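PDB 3ON7: oxidoreductase, iron/ascorbate family from Shewanella oneidensis, which probably acts as an iron(II)- and 2-oxoglutarate-dependent oxygenase that forms ethylene from 2-oxoglutarate and oxidises L-arginine. Local coordinates for residues E46-F51 against S244-P249; Y89-P94 against L151-H156; L183-E188 against V203-G208; E41-E46 against A104-Y109. All blocks are in the same frame, centred on the assembly; numbering follows the deposited sequence. Where two conformers were deposited one is given.

Overall arrangement
Contacts 1 and 2 tie a helix and a strand into one mixed sheet, contact 3 joins two loops next to strands of that sheet, and contact 4 packs two helices over it. Contacts 1 and 4 both use helix 37-51, share Glu46 and lie about 10 Å apart between centres. Contact 2 joins strands 88-92 and 151-157, the latter flanked by strand 245-252 of contact 1, again with about 10 Å between centres. Contact 3 sits at the end of strand 180-184, about 19 Å from contact 2, centre to centre. In chain order contact 4 opens first and contact 1 closes last, its segments bracketing contacts 2 and 3. The N-terminal part of the chain is thus fastened to the 2OG-Fe(II) oxygenase part.

Contact 1: residues E46-F51 against S244-P249; sequences EWQAFF and SRISLP
Gln48 of the helix reaches over to Ser244 and Ile246 with the end of its side chain. From CB the chain sets out with CG anti to the backbone N (chi1 -175°) and then bends at chi2, which brings the amide round to the strand. CD lies 3.8 Å from Ser244 CB; beyond it OE1 lodges between two carbons, 3.2 Å from Ser244 CB and 3.4 Å from Ile246 CG1. NE2 turns to the Ser244 hydroxyl side, where NE2 and OG stand 3.5 Å apart without a hydrogen bond: OG is bonded to His156, and NE2 has a weak bond to Asn52. One step deeper, Ile246 sends CD1 against the ring of Phe51, 3.7 Å from CD2, the two side chains crossing at a slant. Next to Gln48 in the helix, buried Trp47 meets the Tyr90 ring edge-to-face. Cutting Gln48 back to an alanine would remove the amide and is likely to leave Ser244 CB and Ile246 CG1 uncovered, with a gap beside the strand. No hydrogen bond joins the two segments, so contact is by packing alone: an N-terminal helix laid across a central strand of the double-stranded beta-helix fold of 2-oxoglutarate oxygenases.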
loop_
_atom_site.group_PDB
_atom_site.type_symbol
_atom_site.label_atom_id
_atom_site.label_comp_id
_atom_site.label_asym_id
_atom_site.label_seq_id
_atom_site.Cartn_x
_atom_site.Cartn_y
_atom_site.Cartn_z
ATOM N N GLU B 46 -30.051 13.781 4.382
ATOM C CA GLU B 46 -30.087 12.407 3.895
ATOM C C GLU B 46 -28.852 11.596 4.286
ATOM O O GLU B 46 -28.924 10.366 4.377
ATOM C CB GLU B 46 -30.416 12.321 2.394
ATOM C CG GLU B 46 -29.478 13.023 1.444
ATOM C CD GLU B 46 -30.021 13.090 0.017
ATOM O OE1 GLU B 46 -31.211 12.764 -0.198
ATOM O OE2 GLU B 46 -29.247 13.459 -0.896
ATOM N N TRP B 47 -27.736 12.268 4.566
ATOM C CA TRP B 47 -26.550 11.562 5.036
ATOM C C TRP B 47 -26.668 11.244 6.510
ATOM O O TRP B 47 -26.270 10.167 6.950
ATOM C CB TRP B 47 -25.275 12.349 4.718
ATOM C CG TRP B 47 -24.897 12.119 3.309
ATOM C CD1 TRP B 47 -25.290 12.833 2.229
ATOM C CD2 TRP B 47 -24.088 11.058 2.813
ATOM N NE1 TRP B 47 -24.766 12.296 1.085
ATOM C CE2 TRP B 47 -24.012 11.207 1.422
ATOM C CE3 TRP B 47 -23.409 10.006 3.411
ATOM C CZ2 TRP B 47 -23.280 10.349 0.625
ATOM C CZ3 TRP B 47 -22.692 9.145 2.609
ATOM C CH2 TRP B 47 -22.632 9.321 1.238
ATOM N N GLN B 48 -27.236 12.156 7.278
ATOM C CA GLN B 48 -27.604 11.825 8.650
ATOM C C GLN B 48 -28.450 10.550 8.687
ATOM O O GLN B 48 -28.202 9.631 9.477
ATOM C CB GLN B 48 -28.362 12.971 9.309
ATOM C CG GLN B 48 -28.674 12.736 10.778
ATOM C CD GLN B 48 -27.425 12.553 11.618
ATOM O OE1 GLN B 48 -26.746 13.513 11.939
ATOM N NE2 GLN B 48 -27.121 11.312 11.971
ATOM N N ALA B 49 -29.447 10.509 7.823
ATOM C CA ALA B 49 -30.282 9.312 7.643
ATOM C C ALA B 49 -29.460 8.064 7.308
ATOM O O ALA B 49 -29.646 7.001 7.894
ATOM C CB ALA B 49 -31.327 9.571 6.551
ATOM N N PHE B 50 -28.558 8.203 6.359
ATOM C CA PHE B 50 -27.659 7.105 5.982
ATOM C C PHE B 50 -26.922 6.529 7.177
ATOM O O PHE B 50 -26.897 5.322 7.346
ATOM C CB PHE B 50 -26.648 7.584 4.940
ATOM C CG PHE B 50 -25.564 6.599 4.651
ATOM C CD1 PHE B 50 -25.793 5.533 3.807
ATOM C CD2 PHE B 50 -24.313 6.737 5.230
ATOM C CE1 PHE B 50 -24.797 4.621 3.540
ATOM C CE2 PHE B 50 -23.311 5.823 4.974
ATOM C CZ PHE B 50 -23.552 4.764 4.138
ATOM N N PHE B 51 -26.327 7.391 7.998
ATOM C CA PHE B 51 -25.542 6.941 9.166
ATOM C C PHE B 51 -26.415 6.418 10.291
ATOM O O PHE B 51 -25.936 5.661 11.140
ATOM C CB PHE B 51 -24.681 8.070 9.731
ATOM C CG PHE B 51 -23.570 8.495 8.827
ATOM C CD1 PHE B 51 -22.516 7.656 8.576
ATOM C CD2 PHE B 51 -23.583 9.737 8.234
ATOM C CE1 PHE B 51 -21.484 8.056 7.763
ATOM C CE2 PHE B 51 -22.571 10.126 7.395
ATOM C CZ PHE B 51 -21.524 9.288 7.156
ATOM N N SER B 244 -25.875 14.612 17.164
ATOM C CA SER B 244 -25.034 14.227 16.036
ATOM C C SER B 244 -24.436 15.475 15.404
ATOM O O SER B 244 -25.031 16.557 15.453
ATOM C CB SER B 244 -25.848 13.514 14.961
ATOM O OG SER B 244 -26.086 12.148 15.261
ATOM N N ARG B 245 -23.260 15.330 14.817
ATOM C CA ARG B 245 -22.709 16.380 13.959
ATOM C C ARG B 245 -22.267 15.786 12.633
ATOM O O ARG B 245 -21.530 14.804 12.595
ATOM C CB ARG B 245 -21.525 17.074 14.617
ATOM C CG ARG B 245 -20.990 18.242 13.789
ATOM C CD ARG B 245 -19.927 19.037 14.516
ATOM N NE ARG B 245 -20.404 19.595 15.780
ATOM C CZ ARG B 245 -19.623 20.183 16.674
ATOM N NH1 ARG B 245 -18.324 20.301 16.437
ATOM N NH2 ARG B 245 -20.134 20.647 17.813
ATOM N N ILE B 246 -22.741 16.387 11.555
ATOM C CA ILE B 246 -22.362 16.020 10.192
ATOM C C ILE B 246 -21.513 17.180 9.690
ATOM O O ILE B 246 -21.794 18.334 10.023
ATOM C CB ILE B 246 -23.607 15.849 9.295
ATOM C CG1 ILE B 246 -24.401 14.605 9.727
ATOM C CG2 ILE B 246 -23.234 15.783 7.811
ATOM C CD1 ILE B 246 -23.838 13.282 9.243
ATOM N N SER B 247 -20.448 16.872 8.956
ATOM C CA SER B 247 -19.672 17.899 8.238
ATOM C C SER B 247 -19.134 17.360 6.902
ATOM O O SER B 247 -18.979 16.149 6.745
ATOM C CB SER B 247 -18.544 18.442 9.102
ATOM O OG SER B 247 -17.598 17.443 9.340
ATOM N N LEU B 248 -18.866 18.264 5.954
ATOM C CA LEU B 248 -18.614 17.896 4.555
ATOM C C LEU B 248 -17.319 18.499 3.971
ATOM O O LEU B 248 -17.325 19.085 2.899
ATOM C CB LEU B 248 -19.800 18.350 3.708
ATOM C CG LEU B 248 -21.191 17.928 4.173
ATOM C CD1 LEU B 248 -22.230 18.740 3.413
ATOM C CD2 LEU B 248 -21.407 16.452 3.976
ATOM N N PRO B 249 -16.188 18.345 4.658
ATOM C CA PRO B 249 -14.996 18.978 4.092
ATOM C C PRO B 249 -14.670 18.386 2.722
ATOM O O PRO B 249 -14.763 17.174 2.569
ATOM C CB PRO B 249 -13.893 18.611 5.095
ATOM C CG PRO B 249 -14.351 17.325 5.670
ATOM C CD PRO B 249 -15.863 17.468 5.789
#

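Contact 2: residues Y89-P94 against L151-H156; sequences YYHVYP and LLRILH
Tyr89 and His91 present their flat groups to Arg153 in different ways. One face of the Tyr89 ring takes the guanidinium in a cation-pi contact: Arg153 CZ stands 4.2 Å from the Tyr89 ring centroid, only 9° off the normal, with NH2 offset toward the rim. The His91 ring instead receives Arg153 at its edge, where NE donates to NE2 at 3.1 Å, close to both planes although these are 68° apart. That bond makes NE2 the acceptor in this pairing. One face of His91 carries Leu151 CD1, 3.9 Å from the His91 ring centroid, and the same methyl makes an off-centre CH-pi contact with Tyr93. The extended Arg153 chain, with CG anti to the backbone N (chi1 -177°), runs alongside His91 and delivers its head to both rings. Glu272 of the second subunit then salt-bridges Arg153 NH2 and hydrogen-bonds Tyr89 OH, carrying this cluster into the subunit interface.

The opposite face of the sheet carries Tyr90, Val92, Leu152 and Ile154, with Val92 CG2 3.9 Å from Ile154 CD1; helix 103-126 covers Leu152 and Ile154. Between these two layers of side chains the backbones pair in antiparallel register. Tyr90 with Ile154 and Val92 with Leu152 are hydrogen-bonded pairs, whereas Tyr89 with Leu155 and His91 with Arg153 are non-hydrogen-bonded ones. These neighbours form an antiparallel ladder within the major sheet of the 2-oxoglutarate oxygenase fold.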
loop_
_atom_site.group_PDB
_atom_site.type_symbol
_atom_site.label_atom_id
_atom_site.label_comp_id
_atom_site.label_asym_id
_atom_site.label_seq_id
_atom_site.Cartn_x
_atom_site.Cartn_y
_atom_site.Cartn_z
ATOM N N TYR B 89 -17.314 7.736 8.983
ATOM C CA TYR B 89 -17.300 8.621 7.839
ATOM C C TYR B 89 -17.413 7.862 6.564
ATOM O O TYR B 89 -17.315 6.639 6.556
ATOM C CB TYR B 89 -16.043 9.522 7.840
ATOM C CG TYR B 89 -14.725 8.800 8.031
ATOM C CD1 TYR B 89 -14.209 8.567 9.301
ATOM C CD2 TYR B 89 -13.977 8.379 6.941
ATOM C CE1 TYR B 89 -12.984 7.902 9.482
ATOM C CE2 TYR B 89 -12.749 7.736 7.114
ATOM C CZ TYR B 89 -12.262 7.495 8.374
ATOM O OH TYR B 89 -11.056 6.860 8.516
ATOM N N TYR B 90 -17.650 8.610 5.494
ATOM C CA TYR B 90 -17.774 8.076 4.159
ATOM C C TYR B 90 -16.880 8.899 3.227
ATOM O O TYR B 90 -16.934 10.141 3.222
ATOM C CB TYR B 90 -19.222 8.180 3.696
ATOM C CG TYR B 90 -19.554 7.285 2.552
ATOM C CD1 TYR B 90 -19.020 7.514 1.282
ATOM C CD2 TYR B 90 -20.382 6.192 2.722
ATOM C CE1 TYR B 90 -19.310 6.670 0.229
ATOM C CE2 TYR B 90 -20.649 5.339 1.675
ATOM C CZ TYR B 90 -20.138 5.590 0.432
ATOM O OH TYR B 90 -20.425 4.740 -0.612
ATOM N N HIS B 91 -16.091 8.200 2.411
ATOM C CA HIS B 91 -15.217 8.844 1.421
ATOM C C HIS B 91 -15.869 8.769 0.056
ATOM O O HIS B 91 -16.042 7.674 -0.527
ATOM C CB HIS B 91 -13.868 8.148 1.392
ATOM C CG HIS B 91 -12.919 8.623 2.441
ATOM N ND1 HIS B 91 -11.569 8.351 2.391
ATOM C CD2 HIS B 91 -13.112 9.393 3.538
ATOM C CE1 HIS B 91 -10.971 8.943 3.414
ATOM N NE2 HIS B 91 -11.887 9.563 4.134
ATOM N N VAL B 92 -16.254 9.937 -0.439
ATOM C CA VAL B 92 -16.909 10.053 -1.731
ATOM C C VAL B 92 -15.914 10.531 -2.792
ATOM O O VAL B 92 -15.284 11.587 -2.626
ATOM C CB VAL B 92 -18.062 11.080 -1.688
ATOM C CG1 VAL B 92 -18.642 11.297 -3.108
ATOM C CG2 VAL B 92 -19.144 10.665 -0.701
ATOM N N TYR B 93 -15.823 9.767 -3.880
ATOM C CA TYR B 93 -15.158 10.196 -5.112
ATOM C C TYR B 93 -16.098 10.012 -6.296
ATOM O O TYR B 93 -16.857 9.061 -6.316
ATOM C CB TYR B 93 -13.914 9.330 -5.399
ATOM C CG TYR B 93 -12.833 9.353 -4.360
ATOM C CD1 TYR B 93 -11.814 10.300 -4.404
ATOM C CD2 TYR B 93 -12.811 8.414 -3.344
ATOM C CE1 TYR B 93 -10.819 10.323 -3.457
ATOM C CE2 TYR B 93 -11.816 8.406 -2.399
ATOM C CZ TYR B 93 -10.819 9.363 -2.454
ATOM O OH TYR B 93 -9.836 9.358 -1.503
ATOM N N PRO B 94 -16.016 10.883 -7.317
ATOM C CA PRO B 94 -16.823 10.707 -8.537
ATOM C C PRO B 94 -16.700 9.306 -9.151
ATOM O O PRO B 94 -17.671 8.768 -9.692
ATOM C CB PRO B 94 -16.216 11.730 -9.497
ATOM C CG PRO B 94 -15.618 12.765 -8.619
ATOM C CD PRO B 94 -15.157 12.074 -7.393
ATOM N N LEU B 151 -11.035 14.576 -2.757
ATOM C CA LEU B 151 -11.843 13.755 -1.849
ATOM C C LEU B 151 -12.910 14.566 -1.127
ATOM O O LEU B 151 -12.606 15.580 -0.529
ATOM C CB LEU B 151 -10.922 13.105 -0.798
ATOM C CG LEU B 151 -11.521 12.561 0.492
ATOM C CD1 LEU B 151 -12.398 11.379 0.170
ATOM C CD2 LEU B 151 -10.397 12.168 1.472
ATOM N N LEU B 152 -14.152 14.108 -1.182
ATOM C CA LEU B 152 -15.242 14.664 -0.371
ATOM C C LEU B 152 -15.496 13.648 0.745
ATOM O O LEU B 152 -15.882 12.527 0.488
ATOM C CB LEU B 152 -16.481 14.914 -1.238
ATOM C CG LEU B 152 -17.767 15.393 -0.577
ATOM C CD1 LEU B 152 -17.527 16.568 0.337
ATOM C CD2 LEU B 152 -18.805 15.728 -1.648
ATOM N N ARG B 153 -15.181 14.050 1.966
ATOM C CA ARG B 153 -15.165 13.224 3.152
ATOM C C ARG B 153 -16.401 13.665 3.938
ATOM O O ARG B 153 -16.552 14.840 4.258
ATOM C CB ARG B 153 -13.854 13.538 3.887
ATOM C CG ARG B 153 -13.528 12.766 5.132
ATOM C CD ARG B 153 -12.030 12.918 5.573
ATOM N NE ARG B 153 -11.623 11.716 6.303
ATOM C CZ ARG B 153 -11.235 11.643 7.579
ATOM N NH1 ARG B 153 -11.098 12.712 8.358
ATOM N NH2 ARG B 153 -10.942 10.457 8.076
ATOM N N ILE B 154 -17.329 12.745 4.182
ATOM C CA ILE B 154 -18.532 13.059 4.951
ATOM C C ILE B 154 -18.345 12.482 6.344
ATOM O O ILE B 154 -18.317 11.264 6.504
ATOM C CB ILE B 154 -19.781 12.504 4.254
ATOM C CG1 ILE B 154 -19.798 13.015 2.815
ATOM C CG2 ILE B 154 -21.107 12.882 5.028
ATOM C CD1 ILE B 154 -21.012 12.686 2.015
ATOM N N LEU B 155 -18.184 13.372 7.338
ATOM C CA LEU B 155 -17.891 12.972 8.715
ATOM C C LEU B 155 -19.154 12.964 9.561
ATOM O O LEU B 155 -19.982 13.874 9.453
ATOM C CB LEU B 155 -16.878 13.937 9.341
ATOM C CG LEU B 155 -15.423 13.649 8.974
ATOM C CD1 LEU B 155 -14.787 12.754 10.006
ATOM C CD2 LEU B 155 -15.323 13.007 7.593
ATOM N N HIS B 156 -19.299 11.935 10.404
ATOM C CA HIS B 156 -20.397 11.862 11.357
ATOM C C HIS B 156 -19.898 11.512 12.754
ATOM O O HIS B 156 -19.355 10.439 12.959
ATOM C CB HIS B 156 -21.454 10.852 10.941
ATOM C CG HIS B 156 -22.545 10.679 11.961
ATOM N ND1 HIS B 156 -22.915 9.449 12.463
ATOM C CD2 HIS B 156 -23.335 11.590 12.580
ATOM C CE1 HIS B 156 -23.896 9.610 13.339
ATOM N NE2 HIS B 156 -24.168 10.901 13.425
#

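Contact 3: residues L183-E188 against V203-G208; sequences LPTANE and VPSDFG
Thr185 and Phe207 engage the opposing loop in different orientations. Thr185 points toward it with OG1 tucked between the backbone N and the carbonyl carbon (chi1 61°), from where the hydroxyl donates to Asp206 O at 2.8 Å. This donor sits 41° above the carbonyl plane of Asp206. Phe207 curls back instead, laying a ring face beneath the backbone of Ala186, whose C is 3.9 Å above the ring plane; Ala186 CB adds to this at 3.8 Å from Phe207 CE1. The Asn187 side chain runs at about a right angle to that of Phe207, their amide and ring planes 41° apart, and brings its CB to 3.4 Å from Phe207 CE2. Between these, Asn187 N donates to Ser205 O at 2.6 Å, in the carbonyl plane, and one water bridges Glu188 O and Ser205 OG. A valine at Thr185 would probably cost Asp206 O its hydroxyl partner and leave that peptide less firmly placed. Ser205 OG in turn donates to Val203 O, while Thr185 is paired by its backbone with Asn209. Chemically, the two loops are joined mainly by carbonyl oxygens of 203-208 accepting from one hydroxyl and one backbone N-H.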
loop_
_atom_site.group_PDB
_atom_site.type_symbol
_atom_site.label_atom_id
_atom_site.label_comp_id
_atom_site.label_asym_id
_atom_site.label_seq_id
_atom_site.Cartn_x
_atom_site.Cartn_y
_atom_site.Cartn_z
ATOM N N LEU B 183 -15.073 23.994 3.291
ATOM C CA LEU B 183 -15.994 23.420 4.305
ATOM C C LEU B 183 -17.176 24.332 4.680
ATOM O O LEU B 183 -16.971 25.352 5.328
ATOM C CB LEU B 183 -15.206 23.065 5.568
ATOM C CG LEU B 183 -15.997 22.655 6.822
ATOM C CD1 LEU B 183 -16.556 21.258 6.694
ATOM C CD2 LEU B 183 -15.120 22.743 8.059
ATOM N N PRO B 184 -18.419 23.932 4.323
ATOM C CA PRO B 184 -19.576 24.632 4.824
ATOM C C PRO B 184 -19.709 24.423 6.317
ATOM O O PRO B 184 -19.401 23.339 6.817
ATOM C CB PRO B 184 -20.749 23.944 4.122
ATOM C CG PRO B 184 -20.171 23.051 3.123
ATOM C CD PRO B 184 -18.814 22.736 3.564
ATOM N N THR B 185 -20.170 25.446 7.021
ATOM C CA THR B 185 -20.402 25.325 8.451
ATOM C C THR B 185 -21.910 25.307 8.753
ATOM O O THR B 185 -22.716 25.603 7.864
ATOM C CB THR B 185 -19.760 26.464 9.180
ATOM O OG1 THR B 185 -20.334 27.686 8.720
ATOM C CG2 THR B 185 -18.275 26.469 8.937
ATOM N N ALA B 186 -22.275 24.974 9.999
ATOM C CA ALA B 186 -23.697 24.829 10.400
ATOM C C ALA B 186 -23.971 25.259 11.842
ATOM O O ALA B 186 -24.660 24.555 12.597
ATOM C CB ALA B 186 -24.173 23.384 10.176
ATOM N N ASN B 187 -23.433 26.421 12.206
ATOM C CA ASN B 187 -23.679 27.076 13.495
ATOM C C ASN B 187 -23.294 26.258 14.728
ATOM O O ASN B 187 -23.930 26.333 15.765
ATOM C CB ASN B 187 -25.137 27.547 13.565
ATOM C CG ASN B 187 -25.342 28.709 14.535
ATOM O OD1 ASN B 187 -24.531 29.629 14.611
ATOM N ND2 ASN B 187 -26.438 28.663 15.275
ATOM N N GLU B 188 -22.225 25.489 14.598
ATOM C CA GLU B 188 -21.658 24.724 15.707
ATOM C C GLU B 188 -20.278 25.298 15.997
ATOM O O GLU B 188 -19.318 24.986 15.296
ATOM C CB GLU B 188 -21.544 23.244 15.314
ATOM C CG GLU B 188 -22.882 22.572 14.971
ATOM C CD GLU B 188 -22.813 21.628 13.763
ATOM O OE1 GLU B 188 -21.908 21.783 12.899
ATOM O OE2 GLU B 188 -23.697 20.739 13.670
ATOM N N VAL B 203 -13.382 30.578 14.322
ATOM C CA VAL B 203 -13.880 30.744 12.973
ATOM C C VAL B 203 -15.389 30.929 13.060
ATOM O O VAL B 203 -16.069 30.082 13.635
ATOM C CB VAL B 203 -13.573 29.519 12.099
ATOM C CG1 VAL B 203 -13.975 29.799 10.667
ATOM C CG2 VAL B 203 -12.089 29.159 12.188
ATOM N N PRO B 204 -15.909 32.054 12.539
ATOM C CA PRO B 204 -17.364 32.261 12.519
ATOM C C PRO B 204 -18.020 31.157 11.709
ATOM O O PRO B 204 -17.703 30.998 10.540
ATOM C CB PRO B 204 -17.532 33.616 11.834
ATOM C CG PRO B 204 -16.194 34.294 11.973
ATOM C CD PRO B 204 -15.157 33.237 12.075
ATOM N N SER B 205 -18.897 30.392 12.343
ATOM C CA SER B 205 -19.391 29.148 11.770
ATOM C C SER B 205 -20.906 29.152 11.553
ATOM O O SER B 205 -21.532 28.107 11.591
ATOM C CB SER B 205 -18.983 27.992 12.683
ATOM O OG SER B 205 -17.569 27.922 12.809
ATOM N N ASP B 206 -21.475 30.330 11.290
ATOM C CA ASP B 206 -22.913 30.475 10.999
ATOM C C ASP B 206 -23.342 29.639 9.793
ATOM O O ASP B 206 -22.536 29.351 8.912
ATOM C CB ASP B 206 -23.250 31.934 10.705
ATOM C CG ASP B 206 -22.858 32.868 11.842
ATOM O OD1 ASP B 206 -21.669 33.293 11.903
ATOM O OD2 ASP B 206 -23.744 33.163 12.674
ATOM N N PHE B 207 -24.617 29.251 9.758
ATOM C CA PHE B 207 -25.192 28.606 8.585
ATOM C C PHE B 207 -24.914 29.520 7.411
ATOM O O PHE B 207 -24.948 30.723 7.562
ATOM C CB PHE B 207 -26.713 28.449 8.711
ATOM C CG PHE B 207 -27.151 27.420 9.707
ATOM C CD1 PHE B 207 -27.144 26.072 9.376
ATOM C CD2 PHE B 207 -27.609 27.806 10.964
ATOM C CE1 PHE B 207 -27.566 25.108 10.294
ATOM C CE2 PHE B 207 -28.034 26.856 11.895
ATOM C CZ PHE B 207 -28.013 25.502 11.555
ATOM N N GLY B 208 -24.642 28.943 6.248
ATOM C CA GLY B 208 -24.350 29.726 5.054
ATOM C C GLY B 208 -22.907 30.205 4.919
ATOM O O GLY B 208 -22.549 30.797 3.893
HETATM O O HOH W 1 -17.030 25.641 14.002
#

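Contact 4: residues E41-E46 against A104-Y109; sequences ERIYTE and ANILAY
Ile43 drives its side chain into the buried half of this helix pair. Its CD1 comes to 3.4 Å from Tyr109 CB and 3.5 Å from Asn105 O, while CG2 meets Ile106 CD1 at 4.0 Å. Ile43 crosses both Ile106 and Tyr109 at about a right angle, and slides past Asn105 in the opposite direction. Here CG1 of Ile43 is anti to the carbonyl carbon (chi1 -77°), the setting that carries CD1 to Tyr109. Below this layer, Leu152 and Ile154 of the sheet receive Ile106, and Leu248 receives Ile43.

Nearer the solvent the contact turns polar. Asn105 ND2 donates to Glu46 OE2 at 2.8 Å in a fairly straight bond, meeting the carboxylate from above its plane (38° out of it), the two flat groups being modestly turned against each other. The exposed Arg42, whose position is doubtful because it takes two conformers, lies loosely near Asn105 and is salt-bridged to Glu38 of its own helix. The axes of segments 41-46 and 104-109 cross at -136° and approach to 10.1 Å. Chemically, then, one amide-to-carboxylate bond, in which a neutral donor serves a probably charged acceptor, fixes the outer edge, while branched aliphatic packing holds the helices together within.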
loop_
_atom_site.group_PDB
_atom_site.type_symbol
_atom_site.label_atom_id
_atom_site.label_comp_id
_atom_site.label_asym_id
_atom_site.label_seq_id
_atom_site.Cartn_x
_atom_site.Cartn_y
_atom_site.Cartn_z
ATOM N N GLU B 41 -28.479 21.607 2.943
ATOM C CA GLU B 41 -29.389 21.116 3.979
ATOM C C GLU B 41 -29.945 19.737 3.592
ATOM O O GLU B 41 -30.109 18.874 4.435
ATOM C CB GLU B 41 -30.566 22.105 4.196
ATOM C CG GLU B 41 -30.199 23.484 4.754
ATOM C CD GLU B 41 -31.278 24.597 4.479
ATOM O OE1 GLU B 41 -32.429 24.273 4.072
ATOM O OE2 GLU B 41 -30.962 25.804 4.676
ATOM N N ARG B 42 -30.285 19.563 2.320
ATOM C CA ARG B 42 -30.819 18.302 1.811
ATOM C C ARG B 42 -29.763 17.188 2.011
ATOM O O ARG B 42 -30.094 16.053 2.380
ATOM C CB ARG B 42 -31.227 18.449 0.322
ATOM C CG ARG B 42 -32.678 18.059 0.002
ATOM C CD ARG B 42 -33.335 18.916 -1.110
ATOM N NE ARG B 42 -32.704 18.738 -2.426
ATOM C CZ ARG B 42 -32.175 19.704 -3.187
ATOM N NH1 ARG B 42 -32.193 20.981 -2.808
ATOM N NH2 ARG B 42 -31.629 19.389 -4.361
ATOM N N ILE B 43 -28.501 17.536 1.776
ATOM C CA ILE B 43 -27.380 16.629 1.956
ATOM C C ILE B 43 -27.146 16.269 3.431
ATOM O O ILE B 43 -26.977 15.089 3.748
ATOM C CB ILE B 43 -26.105 17.197 1.273
ATOM C CG1 ILE B 43 -26.210 16.983 -0.244
ATOM C CG2 ILE B 43 -24.828 16.539 1.770
ATOM C CD1 ILE B 43 -25.276 17.846 -1.039
ATOM N N TYR B 44 -27.155 17.257 4.322
ATOM C CA TYR B 44 -27.033 16.990 5.754
ATOM C C TYR B 44 -28.109 16.011 6.194
ATOM O O TYR B 44 -27.834 15.032 6.909
ATOM C CB TYR B 44 -27.197 18.268 6.574
ATOM C CG TYR B 44 -25.916 18.990 6.904
ATOM C CD1 TYR B 44 -25.105 19.501 5.903
ATOM C CD2 TYR B 44 -25.532 19.195 8.215
ATOM C CE1 TYR B 44 -23.940 20.197 6.203
ATOM C CE2 TYR B 44 -24.360 19.881 8.519
ATOM C CZ TYR B 44 -23.571 20.375 7.509
ATOM O OH TYR B 44 -22.404 21.049 7.801
ATOM N N THR B 45 -29.331 16.257 5.725
ATOM C CA THR B 45 -30.475 15.453 6.111
ATOM C C THR B 45 -30.348 14.013 5.651
ATOM O O THR B 45 -30.514 13.106 6.451
ATOM C CB THR B 45 -31.808 16.075 5.616
ATOM O OG1 THR B 45 -32.004 17.336 6.270
ATOM C CG2 THR B 45 -32.999 15.170 5.925
ATOM N N GLU B 46 -30.051 13.781 4.382
ATOM C CA GLU B 46 -30.087 12.407 3.895
ATOM C C GLU B 46 -28.852 11.596 4.286
ATOM O O GLU B 46 -28.924 10.366 4.377
ATOM C CB GLU B 46 -30.416 12.321 2.394
ATOM C CG GLU B 46 -29.478 13.023 1.444
ATOM C CD GLU B 46 -30.021 13.090 0.017
ATOM O OE1 GLU B 46 -31.211 12.764 -0.198
ATOM O OE2 GLU B 46 -29.247 13.459 -0.896
ATOM N N ALA B 104 -27.000 11.577 -6.789
ATOM C CA ALA B 104 -27.334 12.798 -7.530
ATOM C C ALA B 104 -26.948 14.037 -6.744
ATOM O O ALA B 104 -26.254 14.903 -7.254
ATOM C CB ALA B 104 -28.806 12.837 -7.878
ATOM N N ASN B 105 -27.384 14.109 -5.499
ATOM C CA ASN B 105 -27.144 15.284 -4.681
ATOM C C ASN B 105 -25.683 15.450 -4.327
ATOM O O ASN B 105 -25.151 16.569 -4.345
ATOM C CB ASN B 105 -28.005 15.252 -3.411
ATOM C CG ASN B 105 -29.490 15.562 -3.693
ATOM O OD1 ASN B 105 -29.832 16.075 -4.749
ATOM N ND2 ASN B 105 -30.353 15.239 -2.756
ATOM N N ILE B 106 -25.010 14.353 -4.008
ATOM C CA ILE B 106 -23.653 14.491 -3.526
ATOM C C ILE B 106 -22.715 14.826 -4.678
ATOM O O ILE B 106 -21.822 15.624 -4.498
ATOM C CB ILE B 106 -23.177 13.267 -2.697
ATOM C CG1 ILE B 106 -22.080 13.691 -1.726
ATOM C CG2 ILE B 106 -22.714 12.116 -3.591
ATOM C CD1 ILE B 106 -22.412 14.911 -0.905
ATOM N N LEU B 107 -22.947 14.261 -5.865
ATOM C CA LEU B 107 -22.144 14.637 -7.019
ATOM C C LEU B 107 -22.505 16.043 -7.563
ATOM O O LEU B 107 -21.649 16.724 -8.094
ATOM C CB LEU B 107 -22.218 13.568 -8.130
ATOM C CG LEU B 107 -21.615 12.204 -7.763
ATOM C CD1 LEU B 107 -21.656 11.244 -8.934
ATOM C CD2 LEU B 107 -20.184 12.342 -7.229
ATOM N N ALA B 108 -23.757 16.469 -7.439
ATOM C CA ALA B 108 -24.115 17.846 -7.775
ATOM C C ALA B 108 -23.380 18.792 -6.826
ATOM O O ALA B 108 -22.848 19.802 -7.252
ATOM C CB ALA B 108 -25.627 18.064 -7.706
ATOM N N TYR B 109 -23.308 18.444 -5.549
ATOM C CA TYR B 109 -22.564 19.270 -4.602
ATOM C C TYR B 109 -21.061 19.297 -4.923
ATOM O O TYR B 109 -20.454 20.365 -4.961
ATOM C CB TYR B 109 -22.789 18.845 -3.145
ATOM C CG TYR B 109 -21.903 19.643 -2.215
ATOM C CD1 TYR B 109 -22.273 20.908 -1.806
ATOM C CD2 TYR B 109 -20.666 19.148 -1.784
ATOM C CE1 TYR B 109 -21.468 21.658 -0.984
ATOM C CE2 TYR B 109 -19.844 19.900 -0.966
ATOM C CZ TYR B 109 -20.254 21.156 -0.572
ATOM O OH TYR B 109 -19.456 21.931 0.229
#